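Long-range contacts in HD-GYP domain-containing protein (Bdellovibrio bacteriovorus, PDB 3TM8), which binds two iron ions through an HD-GYP domain and probably belongs to the cyclic-di-GMP phosphodiesterases, although its own activity is not established: residues N213-L218 / I291-V296; V281-A286 / K312-H317; N285-L290 / K303-D308. All coordinates share one frame; numbering follows the deposited sequence. Where two conformers were deposited one is given.

Interaction 1 of 3, residues N213-L218 / I291-V296; sequences NLNQPL and ITFEGV
Glu294 OE2 is gripped from two directions: Leu218 N donates to it at 3.2 Å in a nearly straight bond (N-H...O 167°), and Arg289, on helix 276-293, forms a salt bridge with it through NH1. The contact belongs to the HD-GYP domain, where the loop 213-218, running between helices 190-202 and 223-240, lies against the C-terminal end of helix 276-293. The Leu218 amide comes in well above the carboxylate plane, 63° out of it. The Glu294 chain is extended beyond CG, which carries the carboxylate past Pro217; there Glu294 CD lies 3.4 Å from Pro217 CA, and OE1 faces the proline ring at CB. Arg289 ties the loop down further, its NH1 and NH2 reaching the carbonyl oxygens of Gln216 and Leu214.

The aromatic half of the contact is made by Phe293. Leu214 CB stands over one face of its ring, 4.1 Å from the centroid and only 12° off the normal, a CH-pi contact, while Leu214 CD1 continues alongside to meet CZ. Leu214 O approaches Phe293 CB at 3.3 Å. The ring also meets that of the iron ligand His170, with the planes inclined to each other, so the loop and the metal site share this aromatic side chain. The loop has its own bracing: Asn213 OD1 accepts from Asn215 N in an Asx turn, Asn215 is the centre of an inverse gamma turn, and Gln216 NE2 donates to Asn213 O at 2.8 Å, in the carbonyl plane and on a lone pair. At the other edge of the contact, water 1 accepts from Asn215 ND2 at 2.8 Å and donates to Thr292 O at 3.0 Å.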
# COMPACT_ATOMS: atom_id res chain seq x y z
N ASN A 213 -5.18 7.77 15.08
CA ASN A 213 -3.96 8.27 14.46
C ASN A 213 -2.92 7.16 14.47
O ASN A 213 -2.40 6.80 15.52
CB ASN A 213 -3.44 9.50 15.21
CG ASN A 213 -2.11 10.01 14.65
OD1 ASN A 213 -1.67 9.59 13.59
ND2 ASN A 213 -1.49 10.93 15.38
N LEU A 214 -2.62 6.61 13.29
CA LEU A 214 -1.69 5.49 13.20
C LEU A 214 -0.25 5.91 13.38
O LEU A 214 0.62 5.10 13.68
CB LEU A 214 -1.82 4.78 11.85
CG LEU A 214 -3.15 4.07 11.62
CD1 LEU A 214 -3.16 3.46 10.23
CD2 LEU A 214 -3.38 3.01 12.68
N ASN A 215 0.00 7.20 13.17
CA ASN A 215 1.35 7.74 13.19
C ASN A 215 1.82 8.02 14.62
O ASN A 215 2.16 9.15 14.97
CB ASN A 215 1.40 8.99 12.32
CG ASN A 215 2.81 9.49 12.07
OD1 ASN A 215 3.06 10.70 12.07
ND2 ASN A 215 3.74 8.57 11.87
N GLN A 216 1.82 6.98 15.44
CA GLN A 216 2.33 7.05 16.80
C GLN A 216 2.76 5.64 17.21
O GLN A 216 2.26 4.66 16.66
CB GLN A 216 1.26 7.59 17.75
CG GLN A 216 0.03 6.71 17.86
CD GLN A 216 -1.04 7.30 18.77
OE1 GLN A 216 -0.75 7.72 19.89
NE2 GLN A 216 -2.27 7.31 18.30
N PRO A 217 3.71 5.54 18.15
CA PRO A 217 4.14 4.20 18.58
C PRO A 217 3.05 3.46 19.35
O PRO A 217 2.39 4.06 20.20
CB PRO A 217 5.34 4.49 19.50
CG PRO A 217 5.80 5.87 19.11
CD PRO A 217 4.54 6.60 18.75
N LEU A 218 2.85 2.18 19.04
CA LEU A 218 1.84 1.37 19.73
C LEU A 218 2.03 1.39 21.24
O LEU A 218 1.06 1.46 21.99
CB LEU A 218 1.84 -0.08 19.24
CG LEU A 218 1.46 -0.30 17.78
CD1 LEU A 218 1.45 -1.78 17.45
CD2 LEU A 218 0.11 0.34 17.46
N ILE A 291 9.22 1.88 10.77
CA ILE A 291 9.88 2.88 9.95
C ILE A 291 8.96 4.06 9.61
O ILE A 291 9.36 5.22 9.74
CB ILE A 291 10.43 2.22 8.68
CG1 ILE A 291 11.56 1.26 9.05
CG2 ILE A 291 10.90 3.28 7.69
CD1 ILE A 291 11.91 0.27 7.97
N THR A 292 7.73 3.76 9.20
CA THR A 292 6.80 4.78 8.73
C THR A 292 5.93 5.40 9.83
O THR A 292 5.73 6.61 9.84
CB THR A 292 5.93 4.22 7.60
OG1 THR A 292 6.77 3.96 6.47
CG2 THR A 292 4.84 5.22 7.19
N PHE A 293 5.44 4.59 10.77
CA PHE A 293 4.53 5.09 11.80
C PHE A 293 5.22 5.43 13.12
O PHE A 293 4.65 6.13 13.94
CB PHE A 293 3.39 4.10 12.09
CG PHE A 293 2.47 3.84 10.93
CD1 PHE A 293 2.00 4.88 10.13
CD2 PHE A 293 2.02 2.55 10.68
CE1 PHE A 293 1.13 4.62 9.07
CE2 PHE A 293 1.15 2.29 9.63
CZ PHE A 293 0.71 3.32 8.82
N GLU A 294 6.43 4.92 13.34
CA GLU A 294 7.09 5.10 14.64
C GLU A 294 8.44 5.82 14.55
O GLU A 294 9.10 6.03 15.56
CB GLU A 294 7.19 3.76 15.39
CG GLU A 294 5.83 3.06 15.52
CD GLU A 294 5.77 1.96 16.57
OE1 GLU A 294 6.74 1.78 17.34
OE2 GLU A 294 4.71 1.29 16.65
N GLY A 295 8.82 6.22 13.34
CA GLY A 295 10.03 7.01 13.14
C GLY A 295 11.34 6.29 13.43
O GLY A 295 12.36 6.93 13.66
N VAL A 296 11.33 4.97 13.39
CA VAL A 296 12.54 4.20 13.63
C VAL A 296 13.42 4.19 12.37
O VAL A 296 12.93 3.87 11.29
CB VAL A 296 12.21 2.75 14.03
CG1 VAL A 296 13.49 1.93 14.19
CG2 VAL A 296 11.37 2.73 15.31
O HOH W 1 6.55 8.58 12.00

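Interaction 2 of 3, residues V281-A286 / K312-H317; sequences VSSANA and KHPLQH. With FE (Fe (III) ion), chain D; PO4 (phosphate ion), chain C.
Ser283 OG, lying beside its backbone N (chi1 -58°), and the His317 ring, set by chi1 -70°, converge so that OG meets ND1 at 2.8 Å in a hydrogen bond that either could donate. The serine oxygen lies at the edge of the imidazole, near its plane. This joins the metal-bearing helix 276-293 of the HD-GYP domain to the start of helix 315-325, with Pro314 at the N-cap position. Pro314 CG sits over the centre of the His317 ring face, 3.7 Å above the plane, and Pro314 CD touches Ser283 OG, so the proline packs against both partners of the bond. Ser283 OG is also hydrogen-bonded to Val279 O on its own helix.

His313 comes in on the neighbouring part of the helix surface. Water 2 bridges its ND1 (2.8 Å) to Ser283 OG (3.0 Å), linking the two histidines through one serine. At another point of the His313 ring edge, CE1 lies 3.1 Å from Ser282 OG, whose own hydrogen-bonding partner is Glu259 O in a loop. Ala286 CB packs against NE2 of the same ring at 3.4 Å. The residues between these contacts turn elsewhere: Val281 packs on helices 167-185 and 190-202, and Asn285 turns to the iron, whose protein ligands it completes with His170, His203 and Asp204. Asn285 OD1 binds this iron at 2.1 Å, and its ND2 donates to phosphate O3 at 3.0 Å, almost straight at 169°.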
# COMPACT_ATOMS: atom_id res chain seq x y z
N VAL A 281 3.47 -11.47 5.88
CA VAL A 281 2.94 -10.11 5.90
C VAL A 281 3.08 -9.49 7.29
O VAL A 281 3.37 -8.30 7.41
CB VAL A 281 1.48 -10.05 5.42
CG1 VAL A 281 0.94 -8.63 5.55
CG2 VAL A 281 1.38 -10.51 3.98
N SER A 282 2.87 -10.29 8.33
CA SER A 282 3.04 -9.79 9.69
C SER A 282 4.45 -9.24 9.92
O SER A 282 4.62 -8.17 10.50
CB SER A 282 2.71 -10.87 10.72
OG SER A 282 2.94 -10.37 12.03
N SER A 283 5.46 -9.98 9.46
CA SER A 283 6.85 -9.53 9.59
C SER A 283 7.12 -8.25 8.78
O SER A 283 7.72 -7.31 9.29
CB SER A 283 7.82 -10.63 9.15
OG SER A 283 7.63 -11.81 9.92
N ALA A 284 6.68 -8.24 7.53
CA ALA A 284 6.87 -7.08 6.67
C ALA A 284 6.16 -5.86 7.22
O ALA A 284 6.71 -4.75 7.22
CB ALA A 284 6.38 -7.38 5.26
N ASN A 285 4.94 -6.06 7.71
CA ASN A 285 4.20 -4.97 8.32
C ASN A 285 4.90 -4.41 9.54
O ASN A 285 4.97 -3.20 9.72
CB ASN A 285 2.82 -5.42 8.73
CG ASN A 285 2.07 -4.32 9.39
OD1 ASN A 285 1.70 -3.36 8.72
ND2 ASN A 285 1.87 -4.41 10.70
N ALA A 286 5.40 -5.29 10.41
CA ALA A 286 6.01 -4.84 11.65
C ALA A 286 7.18 -3.92 11.33
O ALA A 286 7.40 -2.92 12.02
CB ALA A 286 6.46 -6.04 12.47
N LYS A 312 8.28 -12.30 18.49
CA LYS A 312 7.04 -12.06 17.80
C LYS A 312 7.09 -12.50 16.34
O LYS A 312 6.07 -12.88 15.79
CB LYS A 312 6.62 -10.59 17.90
CG LYS A 312 6.28 -10.17 19.32
CD LYS A 312 5.69 -8.76 19.34
CE LYS A 312 5.51 -8.25 20.76
NZ LYS A 312 4.42 -8.96 21.48
N HIS A 313 8.28 -12.46 15.73
CA HIS A 313 8.40 -12.78 14.30
C HIS A 313 9.60 -13.68 14.05
O HIS A 313 10.58 -13.62 14.79
CB HIS A 313 8.54 -11.52 13.46
CG HIS A 313 7.48 -10.50 13.75
ND1 HIS A 313 6.22 -10.57 13.19
CD2 HIS A 313 7.49 -9.41 14.54
CE1 HIS A 313 5.50 -9.55 13.63
NE2 HIS A 313 6.24 -8.84 14.46
N PRO A 314 9.53 -14.51 13.00
CA PRO A 314 10.66 -15.41 12.76
C PRO A 314 11.94 -14.62 12.49
O PRO A 314 11.94 -13.68 11.69
CB PRO A 314 10.25 -16.18 11.50
CG PRO A 314 8.75 -16.05 11.45
CD PRO A 314 8.47 -14.67 11.99
N LEU A 315 13.03 -15.01 13.14
CA LEU A 315 14.28 -14.30 12.95
C LEU A 315 14.67 -14.27 11.47
O LEU A 315 15.19 -13.26 10.99
CB LEU A 315 15.41 -14.92 13.79
CG LEU A 315 16.80 -14.29 13.64
CD1 LEU A 315 16.80 -12.81 14.05
CD2 LEU A 315 17.84 -15.10 14.41
N GLN A 316 14.43 -15.36 10.74
CA GLN A 316 14.79 -15.35 9.32
C GLN A 316 14.06 -14.26 8.52
O GLN A 316 14.62 -13.68 7.60
CB GLN A 316 14.63 -16.73 8.66
CG GLN A 316 13.22 -17.31 8.61
CD GLN A 316 12.90 -18.18 9.80
OE1 GLN A 316 13.27 -17.87 10.93
NE2 GLN A 316 12.21 -19.28 9.56
N HIS A 317 12.81 -13.97 8.89
CA HIS A 317 12.09 -12.89 8.21
C HIS A 317 12.74 -11.56 8.52
O HIS A 317 12.93 -10.73 7.63
CB HIS A 317 10.64 -12.83 8.66
CG HIS A 317 9.80 -13.97 8.17
ND1 HIS A 317 8.43 -13.99 8.33
CD2 HIS A 317 10.13 -15.12 7.54
CE1 HIS A 317 7.95 -15.11 7.81
NE2 HIS A 317 8.96 -15.81 7.34
FE FE D . -0.17 -2.33 8.72
P PO4 C . -0.59 -1.33 11.69
O1 PO4 C . -0.57 -0.09 12.55
O2 PO4 C . 0.08 -1.11 10.35
O3 PO4 C . 0.25 -2.45 12.35
O4 PO4 C . -2.00 -1.86 11.58
O HOH W 2 5.55 -12.89 11.82
O HOH W 3 -0.84 -3.82 9.83

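Interaction 3 of 3, residues N285-L290 / K303-D308; sequences NAMDRL and KKLMID. With FE (Fe (III) ion), chain D; PO4 (phosphate ion), chain C.
Leu305 and Leu290 cross obliquely, Leu290 CD1 resting 3.7 Å from Leu305 CD2, and Met287 slants across the other methyl of the same leucine. The two branches of Leu305 have different main partners, Met287 for CD1 and Leu290 for CD2, and the Ala286 methyl lies near both. CD1 meets Met287 SD at 3.4 Å and the methionine CG a little farther off, whereas CD2 has Ala286 CB at 3.9 Å besides Leu290 CD1. The bent chain of Met287 (chi2 -74°, chi3 -82°) brings its sulfur round to Leu305. Lys304 adds its aliphatic root, with CB 3.8 Å from Leu290 CD1; farther along, the chain bends away and NZ forms a salt bridge of 2.9 Å with Asp308 OD2, on the anti lone pair, one turn on in helix 301-308. No hydrogen bond crosses between the two segments, so their contact is apolar packing.

On another side of helix 276-293 the chemistry is polar. Arg289 turns the edge of its guanidinium to the bound phosphate, and NE and NH2 both donate to O1, each at 2.8 Å; His207 and Trp229 also hydrogen-bond this anion. Asp288 positions a metal ligand from the second shell, OD2 being hydrogen-bonded to His170 ND1 while OD1 pairs with Thr292 OG1.

The two short helical segments cross steeply, at 105°, with their axes 10.6 Å apart at closest approach. Helix 315-325 packs into the same corner, with Leu321 and Leu325 against Met287 and Ile318 against Leu305, while helix 167-185 lies along the metal-facing side at Asn285 and Asp288.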
# COMPACT_ATOMS: atom_id res chain seq x y z
N ASN A 285 4.94 -6.06 7.71
CA ASN A 285 4.20 -4.97 8.32
C ASN A 285 4.90 -4.41 9.54
O ASN A 285 4.97 -3.20 9.72
CB ASN A 285 2.82 -5.42 8.73
CG ASN A 285 2.07 -4.32 9.39
OD1 ASN A 285 1.70 -3.36 8.72
ND2 ASN A 285 1.87 -4.41 10.70
N ALA A 286 5.40 -5.29 10.41
CA ALA A 286 6.01 -4.84 11.65
C ALA A 286 7.18 -3.92 11.33
O ALA A 286 7.40 -2.92 12.02
CB ALA A 286 6.46 -6.04 12.47
N MET A 287 7.93 -4.26 10.29
CA MET A 287 9.05 -3.42 9.87
C MET A 287 8.58 -2.05 9.36
O MET A 287 9.12 -1.02 9.76
CB MET A 287 9.95 -4.16 8.87
CG MET A 287 10.67 -5.36 9.49
SD MET A 287 12.04 -4.94 10.60
CE MET A 287 13.34 -4.67 9.40
N ASP A 288 7.57 -2.00 8.48
CA ASP A 288 7.13 -0.70 7.99
C ASP A 288 6.43 0.11 9.07
O ASP A 288 6.51 1.34 9.06
CB ASP A 288 6.24 -0.77 6.75
CG ASP A 288 6.03 0.60 6.12
OD1 ASP A 288 7.04 1.30 5.92
OD2 ASP A 288 4.87 0.99 5.86
N ARG A 289 5.73 -0.54 10.00
CA ARG A 289 5.15 0.23 11.10
C ARG A 289 6.26 0.97 11.84
O ARG A 289 6.13 2.15 12.13
CB ARG A 289 4.30 -0.61 12.06
CG ARG A 289 4.23 -0.02 13.47
CD ARG A 289 3.01 -0.47 14.26
NE ARG A 289 1.82 0.29 13.91
CZ ARG A 289 1.56 1.53 14.31
NH1 ARG A 289 2.42 2.18 15.09
NH2 ARG A 289 0.45 2.13 13.92
N LEU A 290 7.35 0.28 12.15
CA LEU A 290 8.45 0.93 12.86
C LEU A 290 8.99 2.11 12.06
O LEU A 290 9.18 3.20 12.59
CB LEU A 290 9.59 -0.05 13.17
CG LEU A 290 9.25 -1.11 14.21
CD1 LEU A 290 10.49 -1.96 14.53
CD2 LEU A 290 8.68 -0.49 15.47
N LYS A 303 16.69 -4.63 15.03
CA LYS A 303 17.04 -4.68 16.45
C LYS A 303 15.82 -4.39 17.32
O LYS A 303 15.59 -5.07 18.33
CB LYS A 303 18.15 -3.67 16.78
CG LYS A 303 18.36 -3.51 18.28
CD LYS A 303 19.27 -2.33 18.60
CE LYS A 303 18.55 -1.02 18.38
NZ LYS A 303 19.40 0.14 18.72
N LYS A 304 15.04 -3.39 16.93
CA LYS A 304 13.87 -3.01 17.71
C LYS A 304 12.86 -4.14 17.81
O LYS A 304 12.32 -4.40 18.89
CB LYS A 304 13.21 -1.75 17.14
CG LYS A 304 13.90 -0.46 17.54
CD LYS A 304 12.93 0.71 17.52
CE LYS A 304 11.99 0.70 18.73
NZ LYS A 304 11.20 -0.56 18.87
N LEU A 305 12.58 -4.81 16.70
CA LEU A 305 11.71 -5.97 16.74
C LEU A 305 12.26 -7.06 17.66
O LEU A 305 11.51 -7.69 18.40
CB LEU A 305 11.49 -6.54 15.34
CG LEU A 305 10.60 -5.71 14.42
CD1 LEU A 305 10.34 -6.47 13.14
CD2 LEU A 305 9.29 -5.41 15.12
N MET A 306 13.56 -7.29 17.61
CA MET A 306 14.16 -8.35 18.42
C MET A 306 14.19 -8.03 19.92
O MET A 306 14.05 -8.93 20.74
CB MET A 306 15.56 -8.67 17.93
CG MET A 306 15.54 -9.31 16.56
SD MET A 306 17.18 -9.54 15.90
CE MET A 306 17.84 -10.78 17.03
N ILE A 307 14.35 -6.76 20.27
CA ILE A 307 14.54 -6.35 21.67
C ILE A 307 13.27 -5.77 22.31
O ILE A 307 13.14 -5.75 23.53
CB ILE A 307 15.68 -5.31 21.78
CG1 ILE A 307 17.03 -5.96 21.48
CG2 ILE A 307 15.70 -4.67 23.16
CD1 ILE A 307 18.21 -5.02 21.67
N ASP A 308 12.36 -5.27 21.47
CA ASP A 308 11.10 -4.70 21.94
C ASP A 308 9.88 -5.52 21.47
O ASP A 308 8.77 -5.33 21.96
CB ASP A 308 10.95 -3.25 21.49
CG ASP A 308 12.01 -2.34 22.09
OD1 ASP A 308 12.43 -2.58 23.25
OD2 ASP A 308 12.42 -1.37 21.42
FE FE D . -0.17 -2.33 8.72
P PO4 C . -0.59 -1.33 11.69
O1 PO4 C . -0.57 -0.09 12.55
O2 PO4 C . 0.08 -1.11 10.35
O3 PO4 C . 0.25 -2.45 12.35
O4 PO4 C . -2.00 -1.86 11.58
O HOH W 3 -0.84 -3.82 9.83

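All three contacts are anchored on helix 276-293 and follow it from the middle to its C-terminal end. Interactions 2 and 3 are buried, have centres 8 Å apart and share Ala286, whose methyl group meets both His313 and Leu305. Interaction 1 is partly buried and sets the helix end against a loop, interaction 2 meets a loop and the first turn of a helix, and interaction 3 alone is helix on helix. Chemistry changes accordingly: serine-histidine and water-mediated bonds in interaction 2, apolar side chains in interaction 3, and a carboxylate and an aromatic face in interaction 1. Arg289 belongs to interaction 3 but reaches into interaction 1, and the backbone bond between Val296 and Leu290 joins them again.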